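Local coordinates for signal transduction protein TRAP (Staphylococcus aureus, PDB 4AE5) that probably acts as a signal transduction regulator of staphylococcal virulence, its phosphorylation leading to activation of the agr system and synthesis of RNAIII, at residues Leu26-Phe29 with Thr34-Ile37; Gln82-Leu87 with Leu105-Lys110; Ile116-Ala121 with Glu127-Ser132. One frame throughout, in Å; residues are numbered along the deposited sequence.

Following the chain from the N terminus, contact 1 comes first and closes a beta hairpin, bringing Thr-34-Ile-37 back beside Leu-26-Phe-29. Contact 2 closes a longer excursion, laying helix 80-88 against strand 100-108. Contact 3 closes a short strand-to-helix connection, folding helix 123-131 back on strand 114-120. The three stand in series; none nests in or crosses another. All reach the same closed antiparallel sheet, contacts 1 and 2 on opposite sides of the chain's centre, their own centres about 23 Å apart. Contacts 2 and 3 lie on neighbouring strands, 100-108 and 114-120, and touch, with Leu-105 CD1 3.8 Å from Ile-116 CG1, whereas contact 1 touches neither.

Contact 1: Leu26-Phe29 with Thr34-Ile37; sequences LFQF and TSVI
Ile-37 lays its longer branch over the opposite backbone and the start of Leu-26. With CG1 anti to the backbone N (chi1 -162°), the branch runs across the strand gap: CG1 comes within 3.5 Å of Phe-27 O, and the terminal CD1 lies 3.9 Å from Leu-26 CB, the two aliphatic side chains meeting at a slant. CD1 also rests against CB of Gln-28, the direct partner of Ile-37 in a non-hydrogen-bonded antiparallel pair. Between the backbones, Ile-37 CA directs a C-H...O contact at Phe-27 O, 3.3 Å away.

Gln-28 is fully extended, and this carries its amide along the sheet to Ser-35. Gln-28 NE2 gives a nearly straight bond to Ser-35 OG (3.1 Å, 162° at the hydrogen), with the hydroxyl lying in the amide plane. A further bond from NE2 to the carbonyl of Tyr-11 means that this buried amide nitrogen is held by two acceptors, which fixes the amide's rotation. Ser-35 OG lies 3.3 Å from Phe-29 O, a weak bond at most. One residue on, Phe-29 and Val-36 form the hydrogen-bonded pair, with Phe-29 N to Val-36 O at 2.8 Å and Val-36 N to Phe-29 O at 2.9 Å.

This is the hairpin of strands 27-30 and 35-41, whose short segments run antiparallel at 168°. Its two faces have different company. Gln-28 and Ile-37 lie under helix 11-20, both touching Leu-14, while Phe-29 and Val-36 turn the other way, toward Leu-162 of strand 158-164. Strand 3-9 flanks the hairpin beyond strand 35-41.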
loop_
_atom_site.group_PDB
_atom_site.type_symbol
_atom_site.label_atom_id
_atom_site.label_comp_id
_atom_site.label_asym_id
_atom_site.label_seq_id
_atom_site.Cartn_x
_atom_site.Cartn_y
_atom_site.Cartn_z
ATOM N N LEU A 26 -13.048 -6.732 -2.806
ATOM C CA LEU A 26 -12.012 -7.000 -1.821
ATOM C C LEU A 26 -10.856 -7.728 -2.512
ATOM O O LEU A 26 -11.085 -8.573 -3.370
ATOM C CB LEU A 26 -12.608 -7.822 -0.661
ATOM C CG LEU A 26 -13.593 -7.157 0.304
ATOM C CD1 LEU A 26 -14.572 -8.158 0.878
ATOM C CD2 LEU A 26 -12.854 -6.538 1.493
ATOM N N PHE A 27 -9.623 -7.345 -2.165
ATOM C CA PHE A 27 -8.390 -7.940 -2.773
ATOM C C PHE A 27 -7.603 -8.656 -1.650
ATOM O O PHE A 27 -7.175 -8.047 -0.654
ATOM C CB PHE A 27 -7.583 -6.825 -3.452
ATOM C CG PHE A 27 -8.352 -6.161 -4.597
ATOM C CD1 PHE A 27 -8.385 -6.758 -5.856
ATOM C CD2 PHE A 27 -9.094 -5.014 -4.384
ATOM C CE1 PHE A 27 -9.095 -6.176 -6.925
ATOM C CE2 PHE A 27 -9.830 -4.422 -5.446
ATOM C CZ PHE A 27 -9.816 -5.000 -6.709
ATOM N N GLN A 28 -7.442 -9.945 -1.791
ATOM C CA GLN A 28 -6.802 -10.729 -0.705
ATOM C C GLN A 28 -5.452 -11.273 -1.178
ATOM O O GLN A 28 -5.333 -11.681 -2.365
ATOM C CB GLN A 28 -7.713 -11.932 -0.314
ATOM C CG GLN A 28 -7.047 -12.738 0.802
ATOM C CD GLN A 28 -7.874 -13.907 1.329
ATOM O OE1 GLN A 28 -8.837 -14.363 0.686
ATOM N NE2 GLN A 28 -7.420 -14.447 2.477
ATOM N N PHE A 29 -4.417 -11.216 -0.309
ATOM C CA PHE A 29 -3.083 -11.688 -0.659
ATOM C C PHE A 29 -2.381 -12.380 0.480
ATOM O O PHE A 29 -2.774 -12.213 1.629
ATOM C CB PHE A 29 -2.158 -10.520 -1.063
ATOM C CG PHE A 29 -2.739 -9.667 -2.151
ATOM C CD1 PHE A 29 -3.660 -8.650 -1.841
ATOM C CD2 PHE A 29 -2.363 -9.860 -3.458
ATOM C CE1 PHE A 29 -4.248 -7.879 -2.846
ATOM C CE2 PHE A 29 -2.918 -9.059 -4.478
ATOM C CZ PHE A 29 -3.891 -8.093 -4.171
ATOM N N THR A 34 1.390 -13.188 7.537
ATOM C CA THR A 34 -0.053 -13.139 7.728
ATOM C C THR A 34 -0.767 -13.127 6.371
ATOM O O THR A 34 -0.176 -12.740 5.362
ATOM C CB THR A 34 -0.412 -11.809 8.490
ATOM O OG1 THR A 34 -1.833 -11.733 8.690
ATOM C CG2 THR A 34 0.052 -10.559 7.734
ATOM N N SER A 35 -2.043 -13.464 6.327
ATOM C CA SER A 35 -2.839 -13.113 5.135
ATOM C C SER A 35 -3.320 -11.643 5.246
ATOM O O SER A 35 -3.488 -11.142 6.353
ATOM C CB SER A 35 -4.035 -14.076 5.021
ATOM O OG SER A 35 -4.763 -13.753 3.835
ATOM N N VAL A 36 -3.605 -10.981 4.123
ATOM C CA VAL A 36 -3.980 -9.576 4.129
ATOM C C VAL A 36 -5.206 -9.394 3.181
ATOM O O VAL A 36 -5.245 -9.976 2.079
ATOM C CB VAL A 36 -2.767 -8.739 3.559
ATOM C CG1 VAL A 36 -3.130 -7.274 3.425
ATOM C CG2 VAL A 36 -1.551 -8.875 4.443
ATOM N N ILE A 37 -6.189 -8.575 3.582
ATOM C CA ILE A 37 -7.257 -8.203 2.664
ATOM C C ILE A 37 -7.517 -6.656 2.696
ATOM O O ILE A 37 -7.400 -6.015 3.782
ATOM C CB ILE A 37 -8.525 -9.063 2.921
ATOM C CG1 ILE A 37 -9.498 -9.027 1.715
ATOM C CG2 ILE A 37 -9.250 -8.578 4.174
ATOM C CD1 ILE A 37 -10.562 -10.105 1.799
#

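Contact 2: Gln82-Leu87 with Leu105-Lys110; sequences QLEKKL and LLRPAK
The beta-alpha-beta unit of the ferredoxin-like ABM fold is what this contact belongs to: helix 80-88, the crossover from strand 67-73 to strand 100-108, packs on the sheet; strand 114-120 lies between those two strands. Its residues 82-87 run nearly antiparallel to strand 105-108, at 167°, with 10.2 Å between the axes of the short segments. A salt bridge at the partly exposed margin and a leucine pair deeper in join the two.

Arg-107 grips Glu-84 side-on, using NE and one terminal nitrogen, one for each carboxylate oxygen. Arg-107 NE gives its hydrogen to Glu-84 OE1 over 2.9 Å, with the oxygen at the edge of the guanidinium and in its plane. Arg-107 NH2 lies 2.6 Å from Glu-84 OE2, which is tilted somewhat out of that plane. Both oxygens are met on their syn sides, but the flat groups are twisted by 43°, so the pairing is not coplanar. Glu-84 reaches out with an extended chain from the helix, whereas Arg-107 does not start out toward the helix, but its chain bends at chi3 (-69°), which brings its end round to the carboxylate. Second partners fix both groups: Tyr-114 OH also bonds OE1, and Glu-54 pairs with Arg-107 NH1. Such a network would probably favour the ionised carboxylate.

One turn further along the helix, Leu-87 faces Leu-105 in buried apolar contact. The two side chains meet at an angle, CD1 to CD1 at 3.7 Å, and the fork of Leu-105 receives Leu-87 CB, which sits 3.8 Å from both CD1 and CD2 of Leu-105.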
loop_
_atom_site.group_PDB
_atom_site.type_symbol
_atom_site.label_atom_id
_atom_site.label_comp_id
_atom_site.label_asym_id
_atom_site.label_seq_id
_atom_site.Cartn_x
_atom_site.Cartn_y
_atom_site.Cartn_z
ATOM N N GLN A 82 5.037 17.730 6.335
ATOM C CA GLN A 82 6.125 17.906 5.384
ATOM C C GLN A 82 6.385 16.589 4.631
ATOM O O GLN A 82 6.775 16.638 3.468
ATOM C CB GLN A 82 7.427 18.384 6.064
ATOM C CG GLN A 82 7.575 19.907 6.147
ATOM C CD GLN A 82 6.497 20.559 6.995
ATOM O OE1 GLN A 82 5.926 19.910 7.876
ATOM N NE2 GLN A 82 6.196 21.848 6.731
ATOM N N LEU A 83 6.204 15.451 5.320
ATOM C CA LEU A 83 6.436 14.132 4.698
ATOM C C LEU A 83 5.455 13.995 3.550
ATOM O O LEU A 83 5.815 13.674 2.388
ATOM C CB LEU A 83 6.224 12.976 5.721
ATOM C CG LEU A 83 6.260 11.539 5.226
ATOM C CD1 LEU A 83 7.526 11.240 4.480
ATOM C CD2 LEU A 83 6.127 10.531 6.375
ATOM N N GLU A 84 4.190 14.217 3.890
ATOM C CA GLU A 84 3.138 14.155 2.898
ATOM C C GLU A 84 3.431 14.994 1.621
ATOM O O GLU A 84 3.351 14.488 0.529
ATOM C CB GLU A 84 1.797 14.560 3.520
ATOM C CG GLU A 84 0.640 14.194 2.669
ATOM C CD GLU A 84 -0.688 14.472 3.334
ATOM O OE1 GLU A 84 -0.876 14.147 4.554
ATOM O OE2 GLU A 84 -1.488 15.102 2.602
ATOM N N LYS A 85 3.733 16.286 1.766
ATOM C CA LYS A 85 4.051 17.137 0.613
ATOM C C LYS A 85 5.238 16.624 -0.257
ATOM O O LYS A 85 5.258 16.678 -1.516
ATOM C CB LYS A 85 4.397 18.521 1.131
ATOM C CG LYS A 85 4.474 19.549 0.031
ATOM C CD LYS A 85 4.639 20.983 0.563
ATOM C CE LYS A 85 5.357 21.763 -0.530
ATOM N NZ LYS A 85 6.832 21.852 -0.279
ATOM N N LYS A 86 6.245 16.123 0.442
ATOM C CA LYS A 86 7.320 15.544 -0.239
ATOM C C LYS A 86 6.896 14.364 -1.119
ATOM O O LYS A 86 7.309 14.328 -2.267
ATOM C CB LYS A 86 8.373 15.120 0.746
ATOM C CG LYS A 86 9.451 14.268 0.127
ATOM C CD LYS A 86 10.779 14.862 0.450
ATOM C CE LYS A 86 10.969 16.134 -0.343
ATOM N NZ LYS A 86 11.911 16.018 -1.477
ATOM N N LEU A 87 6.153 13.407 -0.545
ATOM C CA LEU A 87 5.767 12.154 -1.226
ATOM C C LEU A 87 4.855 12.569 -2.425
ATOM O O LEU A 87 5.109 12.225 -3.571
ATOM C CB LEU A 87 5.099 11.192 -0.226
ATOM C CG LEU A 87 6.160 10.509 0.704
ATOM C CD1 LEU A 87 5.516 9.587 1.740
ATOM C CD2 LEU A 87 7.152 9.677 -0.130
ATOM N N LEU A 105 -0.537 6.419 -2.400
ATOM C CA LEU A 105 -0.050 7.131 -1.243
ATOM C C LEU A 105 -1.165 7.310 -0.190
ATOM O O LEU A 105 -2.270 7.836 -0.508
ATOM C CB LEU A 105 0.575 8.475 -1.630
ATOM C CG LEU A 105 1.025 9.378 -0.503
ATOM C CD1 LEU A 105 2.267 8.731 0.153
ATOM C CD2 LEU A 105 1.367 10.797 -1.064
ATOM N N LEU A 106 -0.918 6.845 1.030
ATOM C CA LEU A 106 -2.012 6.614 2.029
ATOM C C LEU A 106 -1.723 7.348 3.321
ATOM O O LEU A 106 -0.647 7.141 3.945
ATOM C CB LEU A 106 -2.169 5.125 2.343
ATOM C CG LEU A 106 -2.429 4.272 1.081
ATOM C CD1 LEU A 106 -2.421 2.766 1.424
ATOM C CD2 LEU A 106 -3.786 4.662 0.452
ATOM N N ARG A 107 -2.641 8.252 3.690
ATOM C CA ARG A 107 -2.536 9.030 4.944
ATOM C C ARG A 107 -3.327 8.336 6.068
ATOM O O ARG A 107 -4.549 8.142 5.958
ATOM C CB ARG A 107 -3.112 10.450 4.775
ATOM C CG ARG A 107 -3.097 11.221 6.109
ATOM C CD ARG A 107 -4.090 12.373 6.108
ATOM N NE ARG A 107 -3.651 13.418 5.195
ATOM C CZ ARG A 107 -4.427 14.009 4.289
ATOM N NH1 ARG A 107 -5.721 13.677 4.180
ATOM N NH2 ARG A 107 -3.935 14.973 3.523
ATOM N N PRO A 108 -2.670 8.016 7.178
ATOM C CA PRO A 108 -3.410 7.228 8.174
ATOM C C PRO A 108 -4.495 8.014 8.880
ATOM O O PRO A 108 -4.320 9.227 9.145
ATOM C CB PRO A 108 -2.331 6.796 9.181
ATOM C CG PRO A 108 -1.215 7.804 9.031
ATOM C CD PRO A 108 -1.319 8.417 7.637
ATOM N N ALA A 109 -5.609 7.349 9.189
ATOM C CA ALA A 109 -6.686 7.950 10.031
ATOM C C ALA A 109 -6.194 8.112 11.491
ATOM O O ALA A 109 -6.468 9.122 12.176
ATOM C CB ALA A 109 -7.932 7.059 9.958
ATOM N N LYS A 110 -5.439 7.140 11.981
ATOM C CA LYS A 110 -4.856 7.265 13.315
ATOM C C LYS A 110 -3.341 7.170 13.349
ATOM O O LYS A 110 -2.722 6.276 12.727
ATOM C CB LYS A 110 -5.504 6.257 14.287
#

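Contact 3: Ile116-Ala121 with Glu127-Ser132; sequences IYFGFA and EDFKQS. With FMT (formic acid), chain E.
The carbonyl oxygen of Phe-129, whose ring wedges against Phe-118 and Phe-120, is gripped twice by Ser-132: OG lies 2.6 Å away, in the carbonyl plane on a lone pair, and the backbone N of Ser-132 follows at 2.8 Å. The same hydroxyl caps the next helix by bonding Phe-135 N, so one hydroxyl ties the Phe-129 carbonyl to the start of helix 133-136.

Phe-129 leaves its helix with CG turned away from its own backbone N (chi1 160°), and its ring crosses to two side chains of strand 114-120. Against Phe-118 the stack is T-shaped, the planes 72° apart and the centroids 5.0 Å. The edge atom CE2 of Phe-129 stands over the middle of the Phe-118 face, with CE1 and CZ of that ring both 3.7 Å from it. Phe-120 meets Phe-129 differently: the planes are only 26° apart but the rings are slid past each other and barely overlap. Contact is concentrated at Phe-120 CZ, 3.4 Å from Phe-129 CD2. Together the three rings make an aromatic cluster, all of it buried.

Tyr-117, just before Phe-118 in sequence, projects to the other face of the strand. Its OH gives a 2.8 Å hydrogen bond to O1 of a formic acid molecule, probably from the crystallisation liquor, which lies at the ring edge and is also held by Tyr-8, Lys-115 and Arg-160.

The phenylalanine cluster joins helix 123-131 to the sheet of the ferredoxin-like ABM fold. Tyr-103 of strand 100-108 and the loop residue Phe-139 also meet the Phe-118 ring, while Phe-135 of helix 133-136 packs edge-to-face with Phe-129.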
loop_
_atom_site.group_PDB
_atom_site.type_symbol
_atom_site.label_atom_id
_atom_site.label_comp_id
_atom_site.label_asym_id
_atom_site.label_seq_id
_atom_site.Cartn_x
_atom_site.Cartn_y
_atom_site.Cartn_z
ATOM N N ILE A 116 2.575 3.300 1.633
ATOM C CA ILE A 116 2.588 3.342 0.167
ATOM C C ILE A 116 2.288 1.884 -0.295
ATOM O O ILE A 116 2.887 0.952 0.256
ATOM C CB ILE A 116 3.931 3.798 -0.419
ATOM C CG1 ILE A 116 4.033 5.340 -0.252
ATOM C CG2 ILE A 116 4.030 3.375 -1.942
ATOM C CD1 ILE A 116 5.480 5.816 -0.438
ATOM N N TYR A 117 1.376 1.716 -1.256
ATOM C CA TYR A 117 1.322 0.474 -2.048
ATOM C C TYR A 117 1.960 0.698 -3.412
ATOM O O TYR A 117 1.520 1.600 -4.136
ATOM C CB TYR A 117 -0.127 -0.046 -2.282
ATOM C CG TYR A 117 -0.898 -0.692 -1.086
ATOM C CD1 TYR A 117 -0.245 -1.037 0.122
ATOM C CD2 TYR A 117 -2.260 -0.981 -1.166
ATOM C CE1 TYR A 117 -0.948 -1.619 1.194
ATOM C CE2 TYR A 117 -2.957 -1.602 -0.076
ATOM C CZ TYR A 117 -2.288 -1.911 1.079
ATOM O OH TYR A 117 -2.933 -2.494 2.173
ATOM N N PHE A 118 2.898 -0.192 -3.810
ATOM C CA PHE A 118 3.387 -0.316 -5.161
ATOM C C PHE A 118 2.886 -1.647 -5.681
ATOM O O PHE A 118 3.103 -2.716 -5.063
ATOM C CB PHE A 118 4.917 -0.220 -5.263
ATOM C CG PHE A 118 5.460 1.191 -5.279
ATOM C CD1 PHE A 118 5.178 2.089 -6.350
ATOM C CD2 PHE A 118 6.259 1.655 -4.202
ATOM C CE1 PHE A 118 5.765 3.379 -6.372
ATOM C CE2 PHE A 118 6.839 2.934 -4.235
ATOM C CZ PHE A 118 6.501 3.819 -5.302
ATOM N N GLY A 119 2.109 -1.575 -6.749
ATOM C CA GLY A 119 1.670 -2.770 -7.482
ATOM C C GLY A 119 2.505 -3.010 -8.723
ATOM O O GLY A 119 2.665 -2.132 -9.606
ATOM N N PHE A 120 3.017 -4.224 -8.845
ATOM C CA PHE A 120 3.818 -4.543 -10.065
ATOM C C PHE A 120 3.410 -5.908 -10.620
ATOM O O PHE A 120 2.730 -6.686 -9.924
ATOM C CB PHE A 120 5.318 -4.543 -9.707
ATOM C CG PHE A 120 6.000 -3.218 -9.810
ATOM C CD1 PHE A 120 5.805 -2.245 -8.806
ATOM C CD2 PHE A 120 6.824 -2.919 -10.869
ATOM C CE1 PHE A 120 6.442 -1.051 -8.870
ATOM C CE2 PHE A 120 7.458 -1.695 -10.948
ATOM C CZ PHE A 120 7.251 -0.746 -9.975
ATOM N N ALA A 121 3.854 -6.205 -11.875
ATOM C CA ALA A 121 3.627 -7.540 -12.522
ATOM C C ALA A 121 4.017 -8.691 -11.594
ATOM O O ALA A 121 3.281 -9.668 -11.458
ATOM C CB ALA A 121 4.435 -7.655 -13.864
ATOM N N GLU A 127 11.447 -5.398 -7.215
ATOM C CA GLU A 127 12.809 -5.362 -6.672
ATOM C C GLU A 127 13.812 -4.702 -7.606
ATOM O O GLU A 127 14.696 -4.021 -7.148
ATOM C CB GLU A 127 13.270 -6.782 -6.277
ATOM C CG GLU A 127 12.454 -7.311 -5.123
ATOM C CD GLU A 127 12.984 -8.545 -4.466
ATOM O OE1 GLU A 127 13.596 -9.383 -5.138
ATOM O OE2 GLU A 127 12.766 -8.649 -3.229
ATOM N N ASP A 128 13.599 -4.832 -8.914
ATOM C CA ASP A 128 14.367 -4.031 -9.886
ATOM C C ASP A 128 14.103 -2.506 -9.766
ATOM O O ASP A 128 15.009 -1.695 -9.792
ATOM C CB ASP A 128 14.100 -4.549 -11.286
ATOM C CG ASP A 128 14.702 -5.937 -11.475
ATOM O OD1 ASP A 128 15.529 -6.280 -10.611
ATOM O OD2 ASP A 128 14.270 -6.724 -12.309
ATOM N N PHE A 129 12.845 -2.154 -9.571
ATOM C CA PHE A 129 12.482 -0.751 -9.440
ATOM C C PHE A 129 13.086 -0.202 -8.126
ATOM O O PHE A 129 13.647 0.947 -8.025
ATOM C CB PHE A 129 10.934 -0.636 -9.476
ATOM C CG PHE A 129 10.388 0.661 -8.881
ATOM C CD1 PHE A 129 10.728 1.858 -9.453
ATOM C CD2 PHE A 129 9.497 0.652 -7.783
ATOM C CE1 PHE A 129 10.263 3.057 -8.972
ATOM C CE2 PHE A 129 8.987 1.874 -7.298
ATOM C CZ PHE A 129 9.373 3.054 -7.903
ATOM N N LYS A 130 13.030 -1.029 -7.111
ATOM C CA LYS A 130 13.524 -0.611 -5.818
ATOM C C LYS A 130 15.023 -0.224 -5.834
ATOM O O LYS A 130 15.535 0.580 -5.012
ATOM C CB LYS A 130 13.215 -1.740 -4.803
ATOM C CG LYS A 130 14.008 -1.631 -3.520
ATOM C CD LYS A 130 13.305 -2.343 -2.373
ATOM C CE LYS A 130 13.054 -3.796 -2.564
ATOM N NZ LYS A 130 13.253 -4.508 -1.196
ATOM N N GLN A 131 15.771 -0.829 -6.729
ATOM C CA GLN A 131 17.152 -0.410 -6.881
ATOM C C GLN A 131 17.392 0.854 -7.665
ATOM O O GLN A 131 18.513 1.385 -7.639
ATOM C CB GLN A 131 17.957 -1.538 -7.531
ATOM C CG GLN A 131 17.720 -2.880 -6.900
ATOM C CD GLN A 131 18.420 -3.941 -7.673
ATOM O OE1 GLN A 131 19.634 -3.979 -7.633
ATOM N NE2 GLN A 131 17.677 -4.818 -8.376
ATOM N N SER A 132 16.429 1.332 -8.428
ATOM C CA SER A 132 16.677 2.477 -9.285
ATOM C C SER A 132 16.851 3.726 -8.391
ATOM O O SER A 132 16.329 3.776 -7.241
ATOM C CB SER A 132 15.459 2.749 -10.200
ATOM O OG SER A 132 14.281 3.066 -9.409
HETATM C C FMT E . -0.193 -4.244 4.119
HETATM O O1 FMT E . -0.932 -3.234 4.050
HETATM O O2 FMT E . 0.218 -4.648 5.342
#